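Local coordinates for Glyoxalase/bleomycin resistance protein/dioxygenase (PDB 4HC5), which belongs to the vicinal oxygen chelate (glyoxalase/bleomycin resistance) superfamily and is possibly a dioxygenase, with no substrate assigned, at residues A[18-22]-A[122-128]; A[88-92]-A[115-119]. All coordinates share one frame; numbering follows the deposited sequence.

Interaction 1 of 2, residues A[18-22]-A[122-128]; sequences TIIVS and DPDGNQF. With GOL (glycerol), chain E.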
ATOM      1  N   THR A  18      -1.260  -4.195   2.038  1.00 15.84           N
ATOM      2  CA  THR A  18      -1.114  -5.599   2.350  1.00 16.03           C
ATOM      3  C   THR A  18      -0.246  -6.338   1.318  1.00 16.05           C
ATOM      4  O   THR A  18      -0.372  -6.093   0.105  1.00 19.56           O
ATOM      5  CB  THR A  18      -2.510  -6.290   2.438  1.00 17.13           C
ATOM      6  OG1 THR A  18      -3.328  -5.580   3.360  1.00 17.78           O
ATOM      7  CG2 THR A  18      -2.462  -7.762   2.887  1.00 17.53           C
ATOM      8  N   ILE A  19       0.585  -7.220   1.873  1.00 15.51           N
ATOM      9  CA  ILE A  19       1.291  -8.193   0.982  1.00 15.01           C
ATOM     10  C   ILE A  19       0.790  -9.590   1.425  1.00 15.20           C
ATOM     11  O   ILE A  19       0.250  -9.755   2.495  1.00 17.41           O
ATOM     12  CB  ILE A  19       2.780  -8.066   1.024  1.00 17.55           C
ATOM     13  CG1 ILE A  19       3.335  -8.344   2.430  1.00 17.06           C
ATOM     14  CG2 ILE A  19       3.233  -6.680   0.517  1.00 18.43           C
ATOM     15  CD1 ILE A  19       4.865  -8.522   2.519  1.00 20.62           C
ATOM     16  N   ILE A  20       0.956 -10.537   0.556  1.00 14.90           N
ATOM     17  CA  ILE A  20       0.578 -11.940   0.798  1.00 14.69           C
ATOM     18  C   ILE A  20       1.850 -12.758   1.014  1.00 13.49           C
ATOM     19  O   ILE A  20       2.713 -12.799   0.154  1.00 15.01           O
ATOM     20  CB  ILE A  20      -0.284 -12.449  -0.370  1.00 14.16           C
ATOM     21  CG1 ILE A  20      -1.441 -11.501  -0.758  1.00 17.35           C
ATOM     22  CG2 ILE A  20      -0.858 -13.853  -0.037  1.00 16.58           C
ATOM     23  CD1 ILE A  20      -2.486 -11.225   0.304  1.00 17.73           C
ATOM     24  N   VAL A  21       1.830 -13.456   2.135  1.00 13.95           N
ATOM     25  CA  VAL A  21       2.924 -14.304   2.564  1.00 15.56           C
ATOM     26  C   VAL A  21       2.414 -15.725   2.814  1.00 16.27           C
ATOM     27  O   VAL A  21       1.212 -15.926   2.943  1.00 16.42           O
ATOM     28  CB  VAL A  21       3.677 -13.751   3.800  1.00 15.12           C
ATOM     29  CG1 VAL A  21       4.245 -12.327   3.475  1.00 17.40           C
ATOM     30  CG2 VAL A  21       2.847 -13.779   5.051  1.00 16.94           C
ATOM     31  N   SER A  22       3.334 -16.691   2.899  1.00 16.97           N
ATOM     32  CA  SER A  22       2.905 -18.087   3.141  1.00 17.08           C
ATOM     33  C   SER A  22       2.862 -18.457   4.626  1.00 16.64           C
ATOM     34  O   SER A  22       2.192 -19.425   5.026  1.00 19.39           O
ATOM     35  CB  SER A  22       3.807 -19.030   2.408  1.00 18.36           C
ATOM     36  OG  SER A  22       5.168 -18.884   2.747  1.00 22.13           O
ATOM     37  N   ASP A 122      11.302 -10.546  -0.997  1.00 15.30           N
ATOM     38  CA  ASP A 122      11.206 -11.243   0.288  1.00 17.56           C
ATOM     39  C   ASP A 122      11.337 -12.782   0.016  1.00 18.15           C
ATOM     40  O   ASP A 122      11.412 -13.216  -1.127  1.00 17.34           O
ATOM     41  CB  ASP A 122       9.969 -10.844   1.091  1.00 15.86           C
ATOM     42  CG  ASP A 122       8.681 -11.450   0.614  1.00 16.02           C
ATOM     43  OD1 ASP A 122       8.636 -12.241  -0.305  1.00 17.23           O
ATOM     44  OD2 ASP A 122       7.660 -11.056   1.277  1.00 16.42           O
ATOM     45  N   PRO A 123      11.258 -13.592   1.087  1.00 17.71           N
ATOM     46  CA  PRO A 123      11.416 -15.051   0.865  1.00 19.23           C
ATOM     47  C   PRO A 123      10.342 -15.704   0.024  1.00 19.39           C
ATOM     48  O   PRO A 123      10.530 -16.790  -0.486  1.00 21.01           O
ATOM     49  CB  PRO A 123      11.415 -15.601   2.287  1.00 19.57           C
ATOM     50  CG  PRO A 123      12.039 -14.465   3.053  1.00 18.19           C
ATOM     51  CD  PRO A 123      11.381 -13.226   2.500  1.00 17.59           C
ATOM     52  N   ASP A 124       9.173 -15.100  -0.006  1.00 17.79           N
ATOM     53  CA  ASP A 124       8.040 -15.588  -0.821  1.00 16.54           C
ATOM     54  C   ASP A 124       8.071 -15.090  -2.253  1.00 17.93           C
ATOM     55  O   ASP A 124       7.177 -15.377  -3.022  1.00 18.83           O
ATOM     56  CB  ASP A 124       6.706 -15.251  -0.205  1.00 17.26           C
ATOM     57  CG  ASP A 124       6.294 -16.152   0.961  1.00 19.56           C
ATOM     58  OD1 ASP A 124       6.266 -17.396   0.784  1.00 22.02           O
ATOM     59  OD2 ASP A 124       6.022 -15.584   2.060  1.00 18.17           O
ATOM     60  N   GLY A 125       9.084 -14.297  -2.579  1.00 17.64           N
ATOM     61  CA  GLY A 125       9.163 -13.761  -3.897  1.00 16.69           C
ATOM     62  C   GLY A 125       8.375 -12.466  -4.154  1.00 17.28           C
ATOM     63  O   GLY A 125       8.255 -12.023  -5.311  1.00 17.89           O
ATOM     64  N   ASN A 126       7.863 -11.895  -3.065  1.00 14.89           N
ATOM     65  CA  ASN A 126       7.253 -10.535  -3.225  1.00 15.41           C
ATOM     66  C   ASN A 126       8.353  -9.502  -3.518  1.00 14.56           C
ATOM     67  O   ASN A 126       9.300  -9.396  -2.748  1.00 17.54           O
ATOM     68  CB  ASN A 126       6.552 -10.152  -1.944  1.00 15.18           C
ATOM     69  CG  ASN A 126       5.333 -11.043  -1.624  1.00 15.06           C
ATOM     70  OD1 ASN A 126       4.494 -11.255  -2.508  1.00 16.55           O
ATOM     71  ND2 ASN A 126       5.241 -11.550  -0.393  1.00 16.65           N
ATOM     72  N   GLN A 127       8.130  -8.772  -4.597  1.00 15.31           N
ATOM     73  CA  GLN A 127       9.114  -7.803  -5.088  0.50 15.30           C
ATOM     74  C   GLN A 127       8.744  -6.346  -4.752  1.00 15.58           C
ATOM     75  O   GLN A 127       7.604  -5.900  -4.867  1.00 16.88           O
ATOM     76  CB  GLN A 127       9.322  -7.929  -6.598  0.50 18.45           C
ATOM     77  CG  GLN A 127      10.642  -7.246  -7.042  0.50 17.50           C
ATOM     78  CD  GLN A 127      10.956  -7.478  -8.520  0.50 20.59           C
ATOM     79  OE1 GLN A 127      12.008  -8.042  -8.924  0.50 25.93           O
ATOM     80  NE2 GLN A 127      10.075  -7.000  -9.319  0.50 23.53           N
ATOM     81  N   PHE A 128       9.799  -5.690  -4.257  1.00 16.47           N
ATOM     82  CA  PHE A 128       9.673  -4.234  -3.908  1.00 15.41           C
ATOM     83  C   PHE A 128      10.654  -3.464  -4.763  1.00 15.00           C
ATOM     84  O   PHE A 128      11.797  -3.892  -5.008  1.00 16.92           O
ATOM     85  CB  PHE A 128      10.011  -4.019  -2.429  1.00 16.81           C
ATOM     86  CG  PHE A 128       9.124  -4.751  -1.489  1.00 16.13           C
ATOM     87  CD1 PHE A 128       7.942  -4.251  -1.082  1.00 16.34           C
ATOM     88  CD2 PHE A 128       9.435  -6.021  -1.056  1.00 18.45           C
ATOM     89  CE1 PHE A 128       7.112  -4.934  -0.233  1.00 18.28           C
ATOM     90  CE2 PHE A 128       8.590  -6.746  -0.238  1.00 18.75           C
ATOM     91  CZ  PHE A 128       7.420  -6.162   0.228  1.00 19.32           C
TER
HETATM   92  C1  GOL E 301       8.346 -19.164   4.171  0.60 30.63           C
HETATM   93  O1  GOL E 301       7.111 -19.803   4.340  0.60 31.68           O
HETATM   94  C2  GOL E 301       9.047 -19.873   2.948  0.60 33.17           C
HETATM   95  O2  GOL E 301       8.732 -21.237   2.449  0.60 29.94           O
HETATM   96  C3  GOL E 301       8.930 -18.872   1.778  0.60 30.46           C
HETATM   97  O3  GOL E 301       8.300 -19.485   0.662  0.60 32.06           O
HETATM   98  O   HOH W   1       2.009 -10.034  -2.092  1.00 20.15           O

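Interaction 2 of 2, residues A[88-92]-A[115-119]; sequences RDIDE and QRATW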
ATOM      1  N   ARG A  88      17.270   6.229   2.849  1.00 20.87           N
ATOM      2  CA  ARG A  88      18.146   7.405   2.769  1.00 23.48           C
ATOM      3  C   ARG A  88      19.577   7.140   2.303  1.00 22.69           C
ATOM      4  O   ARG A  88      20.312   8.061   1.945  1.00 27.69           O
ATOM      5  CB  ARG A  88      18.111   8.190   4.081  1.00 25.29           C
ATOM      6  CG  ARG A  88      16.672   8.643   4.369  1.00 29.90           C
ATOM      7  CD  ARG A  88      16.530   9.918   5.210  1.00 39.57           C
ATOM      8  NE  ARG A  88      15.079  10.168   5.388  1.00 44.00           N
ATOM      9  CZ  ARG A  88      14.302   9.662   6.351  1.00 47.02           C
ATOM     10  NH1 ARG A  88      12.989   9.953   6.385  1.00 48.35           N
ATOM     11  NH2 ARG A  88      14.819   8.873   7.291  1.00 45.79           N
ATOM     12  N   ASP A  89      20.008   5.880   2.316  1.00 22.88           N
ATOM     13  CA  ASP A  89      21.360   5.462   1.854  1.00 22.02           C
ATOM     14  C   ASP A  89      21.254   4.089   1.170  1.00 20.32           C
ATOM     15  O   ASP A  89      21.268   3.089   1.800  1.00 20.83           O
ATOM     16  CB  ASP A  89      22.360   5.482   2.987  1.00 22.23           C
ATOM     17  CG  ASP A  89      23.767   5.210   2.528  1.00 28.60           C
ATOM     18  OD1 ASP A  89      23.953   4.722   1.443  1.00 26.56           O
ATOM     19  OD2 ASP A  89      24.661   5.490   3.311  1.00 35.85           O
ATOM     20  N   ILE A  90      21.095   4.116  -0.134  1.00 19.19           N
ATOM     21  CA  ILE A  90      20.866   2.901  -0.890  1.00 19.09           C
ATOM     22  C   ILE A  90      22.118   2.030  -1.029  1.00 21.10           C
ATOM     23  O   ILE A  90      22.006   0.860  -1.110  1.00 19.21           O
ATOM     24  CB  ILE A  90      20.147   3.149  -2.234  1.00 18.42           C
ATOM     25  CG1 ILE A  90      19.483   1.858  -2.686  1.00 18.87           C
ATOM     26  CG2 ILE A  90      21.104   3.696  -3.270  1.00 20.89           C
ATOM     27  CD1 ILE A  90      18.537   1.994  -3.835  1.00 19.79           C
ATOM     28  N   ASP A  91      23.290   2.633  -0.990  1.00 20.88           N
ATOM     29  CA  ASP A  91      24.518   1.856  -1.041  1.00 20.98           C
ATOM     30  C   ASP A  91      24.639   1.037   0.252  1.00 22.54           C
ATOM     31  O   ASP A  91      24.960  -0.099   0.230  1.00 22.59           O
ATOM     32  CB  ASP A  91      25.708   2.762  -1.193  1.00 22.63           C
ATOM     33  CG  ASP A  91      25.835   3.307  -2.558  1.00 27.61           C
ATOM     34  OD1 ASP A  91      25.321   2.730  -3.493  1.00 32.68           O
ATOM     35  OD2 ASP A  91      26.484   4.329  -2.658  1.00 39.66           O
ATOM     36  N   GLU A  92      24.354   1.647   1.376  1.00 21.73           N
ATOM     37  CA  GLU A  92      24.397   0.937   2.653  1.00 22.01           C
ATOM     38  C   GLU A  92      23.321  -0.125   2.732  1.00 20.21           C
ATOM     39  O   GLU A  92      23.556  -1.230   3.218  1.00 21.36           O
ATOM     40  CB  GLU A  92      24.277   1.906   3.814  1.00 27.46           C
ATOM     41  CG  GLU A  92      24.490   1.230   5.142  1.00 38.16           C
ATOM     42  CD  GLU A  92      25.942   0.713   5.304  1.00 43.23           C
ATOM     43  OE1 GLU A  92      26.116  -0.253   6.051  1.00 68.81           O
ATOM     44  OE2 GLU A  92      26.918   1.246   4.679  1.00 60.77           O
ATOM     45  N   GLN A 115      17.106   9.519  -9.549  1.00 25.06           N
ATOM     46  CA  GLN A 115      17.248   8.832  -8.269  1.00 25.93           C
ATOM     47  C   GLN A 115      17.784   7.458  -8.533  1.00 20.34           C
ATOM     48  O   GLN A 115      17.407   6.832  -9.545  1.00 19.15           O
ATOM     49  CB  GLN A 115      15.923   8.710  -7.553  1.00 25.48           C
ATOM     50  CG  GLN A 115      15.390   9.991  -7.002  1.00 30.17           C
ATOM     51  CD  GLN A 115      14.040   9.732  -6.316  1.00 35.47           C
ATOM     52  OE1 GLN A 115      13.058   9.303  -6.992  1.00 37.87           O
ATOM     53  NE2 GLN A 115      13.972   9.935  -4.950  1.00 38.46           N
ATOM     54  N   ARG A 116      18.568   6.961  -7.598  1.00 21.89           N
ATOM     55  CA  ARG A 116      19.110   5.639  -7.664  1.00 18.76           C
ATOM     56  C   ARG A 116      18.127   4.657  -7.039  1.00 20.09           C
ATOM     57  O   ARG A 116      17.464   4.981  -6.118  1.00 18.94           O
ATOM     58  CB  ARG A 116      20.470   5.595  -7.017  1.00 22.04           C
ATOM     59  CG  ARG A 116      21.490   6.378  -7.812  1.00 25.63           C
ATOM     60  CD  ARG A 116      22.717   6.620  -6.971  1.00 35.42           C
ATOM     61  NE  ARG A 116      23.509   5.439  -6.931  1.00 37.35           N
ATOM     62  CZ  ARG A 116      24.028   4.941  -5.830  1.00 33.52           C
ATOM     63  NH1 ARG A 116      23.834   5.535  -4.682  1.00 36.23           N
ATOM     64  NH2 ARG A 116      24.730   3.866  -5.914  1.00 37.17           N
ATOM     65  N   ALA A 117      18.048   3.494  -7.652  1.00 17.15           N
ATOM     66  CA  ALA A 117      17.039   2.484  -7.280  1.00 16.32           C
ATOM     67  C   ALA A 117      17.523   1.104  -7.643  1.00 15.46           C
ATOM     68  O   ALA A 117      18.382   0.907  -8.537  1.00 17.18           O
ATOM     69  CB  ALA A 117      15.701   2.793  -7.912  1.00 17.42           C
ATOM     70  N   THR A 118      16.839   0.131  -7.038  1.00 16.41           N
ATOM     71  CA  THR A 118      16.941  -1.268  -7.429  1.00 15.79           C
ATOM     72  C   THR A 118      15.712  -2.018  -6.956  1.00 14.88           C
ATOM     73  O   THR A 118      14.809  -1.419  -6.396  1.00 16.06           O
ATOM     74  CB  THR A 118      18.279  -1.916  -6.985  1.00 19.39           C
ATOM     75  OG1 THR A 118      18.361  -3.232  -7.599  1.00 21.99           O
ATOM     76  CG2 THR A 118      18.485  -1.935  -5.487  1.00 22.05           C
ATOM     77  N   TRP A 119      15.715  -3.307  -7.130  1.00 15.37           N
ATOM     78  CA  TRP A 119      14.599  -4.182  -6.691  0.50 15.03           C
ATOM     79  C   TRP A 119      15.105  -5.328  -5.857  1.00 14.66           C
ATOM     80  O   TRP A 119      16.212  -5.850  -6.073  1.00 16.12           O
ATOM     81  CB  TRP A 119      13.890  -4.829  -7.896  0.50 14.93           C
ATOM     82  CG  TRP A 119      13.190  -3.814  -8.802  0.50 16.39           C
ATOM     83  CD1 TRP A 119      11.811  -3.548  -8.864  0.50 15.68           C
ATOM     84  CD2 TRP A 119      13.795  -2.935  -9.820  0.50 17.79           C
ATOM     85  NE1 TRP A 119      11.565  -2.627  -9.798  0.50 17.31           N
ATOM     86  CE2 TRP A 119      12.705  -2.226 -10.445  0.50 21.39           C
ATOM     87  CE3 TRP A 119      15.105  -2.690 -10.267  0.50 16.55           C
ATOM     88  CZ2 TRP A 119      12.934  -1.243 -11.442  0.50 20.37           C
ATOM     89  CZ3 TRP A 119      15.323  -1.765 -11.317  0.50 22.99           C
ATOM     90  CH2 TRP A 119      14.268  -1.041 -11.870  0.50 21.45           C
TER
HETATM   91  O   HOH W   2      23.905   5.481  -1.305  1.00 34.07           O

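Interaction 1 of 2, residues A[18-22]-A[122-128]
Asn126 reaches across to the end of strand 18-20 and gives one N-H of its side-chain amide to Ile20: ND2 lies 2.9 Å from Ile20 O and approaches from above the carbonyl plane. The other N-H goes to Asp122 OD2 at 3.0 Å from Asn126 ND2, and since both acceptors lie close to the amide plane, the flat group is held against rotation. Its OD1 accepts from Gly78 N and from a water that also takes the N-H of Ile20. Asp122 binds Asn126 N through OD1, while its OD2 also pairs with Tyr31 OH of helix 24-34. Residues 122-125 form the type I turn of a beta hairpin, leading into strand 126-132 of one sheet and here meeting strand 13-20, outermost in the other sheet within this chain; each sheet, with the helix after its first strand, makes one βαβββ module of the vicinal oxygen chelate fold. On the buried side Ile19 CG1 stands between its backbone N and carbonyl carbon (chi1 62°), and the extended chain carries CD1 to the Phe128 ring edge, 4.2 Å from CZ. Val21 CB lies 3.4 Å from Asp124 OD2, with CG1 against Asn126 ND2. The outer end, at exposed Ser22, is polar and borders solvent. There Asp124 OD2 takes Ser22 N from above the carboxylate plane, and OD1 meets Ser22 OG through its syn lone pair at 2.7 Å. A glycerol, probably from the crystallisation liquor, bridges both.

Interaction 2 of 2, residues A[88-92]-A[115-119]
Arg116 and Asp91 form a salt bridge between strand 116-121 and the first turn of helix 90-99. Its short leg runs from Arg116 NH2 to Asp91 OD1, 2.7 Å long and nearly straight (162° at the hydrogen); the oxygen lies at the edge of the guanidinium, near its plane, and is met on its syn side. NH1 makes a second, weak bond to the same oxygen, so the pairing is lopsided and not a two-oxygen fork, in keeping with carboxylate and guanidinium planes 66° apart. The arginine chain bends at chi3, which turns its head toward the helix.

A water lies beside this pair at the helix N-terminus. It accepts from Asp91 N at 2.9 Å, donates to Asp89 OD1, and takes a weak bond from Arg116 NH1. Asp89 is the N-cap residue: its OD1 also accepts from Glu92 N at 3.1 Å, with a nearly straight N-H, though from above the carboxylate plane. The carboxylate would be expected to interact favourably with the positive end of the helix dipole and, through the water, to couple the cap loosely to the arginine.

Inward from the charges, Ile90 covers one face of the guanidinium with CG2, 3.6 Å from Arg116 NH1. Its other branch, with CG1 anti to the backbone N (chi1 -158°), extends to the strand and places CD1 3.8 Å from Ala117 CA, beside the methyl of Thr118. The Thr118 hydroxyl is engaged by Lys106 O.

Ile90 also packs on Leu130, and Glu132 accepts from Ile90 N. The start of helix 90-99, the helix of the second βαβββ module, thus lies over strands 116-121 and 126-132, the former running between the latter and strand 103-110.

How the interactions relate
Interactions 1 and 2 have centres about 20 Å apart but share one sheet: strands 116-121 and 126-132 follow each other in the chain, and the 122-125 turn between them belongs to interaction 1. They meet where Trp119 packs on strand 126-132, with Trp119 CB 3.7 Å from Phe128 O. Interaction 1 joins the two sheets near the centre of the folded chain, its own centre about 7 Å from it; interaction 2 packs the start of helix 90-99 against its own sheet farther out, at about 16 Å. A second glycerol, about 6 Å from the side chain of Asp122, may mark a pocket, though it probably comes from the crystallisation liquor.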